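Local coordinates for STM4351 (Salmonella enterica, PDB 2Y7I), which binds arginine with high specificity in the periplasm, as a solute-binding protein of family 3, at residues T50-F54 and D55-P59. Numbering follows the deposited sequence.
Sequences TNQSF and DSLIP. With ZN (zinc ion), chain D; ARG (arginine), chain C.
The turn that lends Phe-54 to the arginine pocket joins strand 46-51 to helix 57-62 in this periplasmic binding protein fold. At its heart, the carbonyl of Ser-53 faces Ser-56. Ser-53 O accepts from both Ser-56 N, at 3.0 Å, and Ser-56 OG, at 2.8 Å. The hydroxyl lies much nearer the carbonyl plane than the Ser-56 N-H, which sits above it. Ser-56 OG also accepts a bond from Gln-52 NE2 at 2.7 Å, with the hydroxyl tilted 26° from the plane of the Gln-52 amide. Gln-52 reaches it with an extended chain whose CG passes Leu-57 CD2 at 3.8 Å. Beyond the turn, Lys-65 takes the oxygen of this amide and Ser-60 its nitrogen. One step further along, Leu-57 N donates to Phe-54 O at 3.2 Å. A water bridges the next step: it donates to Phe-54 O and accepts from Ile-58 N.

Phe-54 lines the ligand pocket. Its CG stands anti to the backbone N (chi1 180°), which turns the ring to the bound arginine. The ligand CD lies over one ring face, offset toward the rim, and Phe-54 CD1 comes within 3.4 Å of the ligand NE. Arg-79, itself bonded to the ligand, touches the side chain of Phe-54.

Asp-55 carries the zinc site with Asp-140. Ser-53 OG donates to Asp-55 OD1 nearly along the C-O axis, which probably helps fix the carboxylate. Asp-55 OD2 binds the zinc ion at 2.1 Å; OD1 of the same carboxylate lies farther from it, at 2.8 Å.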
loop_
_atom_site.group_PDB
_atom_site.type_symbol
_atom_site.label_atom_id
_atom_site.label_comp_id
_atom_site.label_asym_id
_atom_site.label_seq_id
_atom_site.Cartn_x
_atom_site.Cartn_y
_atom_site.Cartn_z
ATOM N N THR A 50 -7.235 3.884 23.218
ATOM C CA THR A 50 -7.166 4.788 24.364
ATOM C C THR A 50 -6.597 6.108 23.853
ATOM O O THR A 50 -5.549 6.121 23.198
ATOM C CB THR A 50 -6.289 4.202 25.487
ATOM O OG1 THR A 50 -6.823 2.935 25.876
ATOM C CG2 THR A 50 -6.249 5.128 26.719
ATOM N N ASN A 51 -7.309 7.197 24.135
ATOM C CA ASN A 51 -6.960 8.535 23.683
ATOM C C ASN A 51 -6.333 9.340 24.830
ATOM O O ASN A 51 -6.967 9.565 25.860
ATOM C CB ASN A 51 -8.228 9.217 23.136
ATOM C CG ASN A 51 -8.035 10.690 22.805
ATOM O OD1 ASN A 51 -8.980 11.472 22.904
ATOM N ND2 ASN A 51 -6.836 11.074 22.405
ATOM N N GLN A 52 -5.074 9.735 24.659
ATOM C CA GLN A 52 -4.334 10.489 25.690
ATOM C C GLN A 52 -3.291 11.367 24.987
ATOM O O GLN A 52 -3.120 11.259 23.770
ATOM C CB GLN A 52 -3.698 9.549 26.722
ATOM C CG GLN A 52 -2.646 8.586 26.164
ATOM C CD GLN A 52 -2.144 7.586 27.206
ATOM O OE1 GLN A 52 -2.905 6.760 27.716
ATOM N NE2 GLN A 52 -0.851 7.652 27.518
ATOM N N SER A 53 -2.609 12.234 25.729
ATOM C CA SER A 53 -1.682 13.193 25.108
ATOM C C SER A 53 -0.579 12.484 24.312
ATOM O O SER A 53 -0.101 11.415 24.712
ATOM C CB SER A 53 -1.092 14.151 26.158
ATOM O OG SER A 53 -0.352 13.458 27.160
ATOM N N PHE A 54 -0.181 13.074 23.189
ATOM C CA PHE A 54 0.807 12.447 22.292
ATOM C C PHE A 54 2.114 12.122 23.007
ATOM O O PHE A 54 2.690 11.043 22.803
ATOM C CB PHE A 54 1.106 13.346 21.081
ATOM C CG PHE A 54 2.123 12.750 20.119
ATOM C CD1 PHE A 54 1.725 11.830 19.152
ATOM C CD2 PHE A 54 3.477 13.107 20.193
ATOM C CE1 PHE A 54 2.657 11.280 18.259
ATOM C CE2 PHE A 54 4.415 12.563 19.304
ATOM C CZ PHE A 54 4.004 11.640 18.351
ATOM N N ASP A 55 2.568 13.050 23.849
ATOM C CA ASP A 55 3.848 12.898 24.560
ATOM C C ASP A 55 3.839 11.811 25.632
ATOM O O ASP A 55 4.901 11.446 26.150
ATOM C CB ASP A 55 4.286 14.234 25.170
ATOM C CG ASP A 55 3.330 14.743 26.245
ATOM O OD1 ASP A 55 2.212 14.203 26.394
ATOM O OD2 ASP A 55 3.705 15.702 26.950
ATOM N N SER A 56 2.651 11.305 25.977
ATOM C CA SER A 56 2.526 10.264 27.004
ATOM C C SER A 56 2.440 8.855 26.409
ATOM O O SER A 56 2.399 7.870 27.153
ATOM C CB SER A 56 1.296 10.512 27.889
ATOM O OG SER A 56 0.106 10.171 27.187
ATOM N N LEU A 57 2.422 8.767 25.081
ATOM C CA LEU A 57 2.132 7.496 24.410
ATOM C C LEU A 57 3.277 6.499 24.516
ATOM O O LEU A 57 3.059 5.341 24.876
ATOM C CB LEU A 57 1.759 7.723 22.947
ATOM C CG LEU A 57 0.382 8.336 22.661
ATOM C CD1 LEU A 57 0.284 8.675 21.185
ATOM C CD2 LEU A 57 -0.768 7.410 23.106
ATOM N N ILE A 58 4.483 6.942 24.171
ATOM C CA ILE A 58 5.648 6.061 24.306
ATOM C C ILE A 58 5.885 5.593 25.757
ATOM O O ILE A 58 6.049 4.395 25.982
ATOM C CB ILE A 58 6.903 6.637 23.612
ATOM C CG1 ILE A 58 6.761 6.431 22.097
ATOM C CG2 ILE A 58 8.192 5.954 24.120
ATOM C CD1 ILE A 58 7.713 7.263 21.266
ATOM N N PRO A 59 5.885 6.527 26.743
ATOM C CA PRO A 59 5.997 6.118 28.146
ATOM C C PRO A 59 4.938 5.115 28.616
ATOM O O PRO A 59 5.277 4.149 29.308
ATOM C CB PRO A 59 5.859 7.437 28.908
ATOM C CG PRO A 59 6.382 8.451 27.978
ATOM C CD PRO A 59 6.028 7.988 26.590
HETATM ZN ZN ZN D . 2.182 16.255 28.225
HETATM N N ARG C . 4.227 13.447 12.885
HETATM C CA ARG C . 4.629 14.238 14.090
HETATM C C ARG C . 5.547 13.402 14.972
HETATM O O ARG C . 5.967 13.858 16.033
HETATM C CB ARG C . 3.393 14.698 14.892
HETATM C CG ARG C . 2.443 13.555 15.293
HETATM C CD ARG C . 1.314 14.024 16.207
HETATM N NE ARG C . 0.271 12.997 16.283
HETATM C CZ ARG C . -0.836 13.081 17.018
HETATM N NH1 ARG C . -1.083 14.151 17.778
HETATM N NH2 ARG C . -1.700 12.088 16.995
HETATM O OXT ARG C . 5.866 12.242 14.649
HETATM O O HOH W 1 4.959 9.439 22.834
#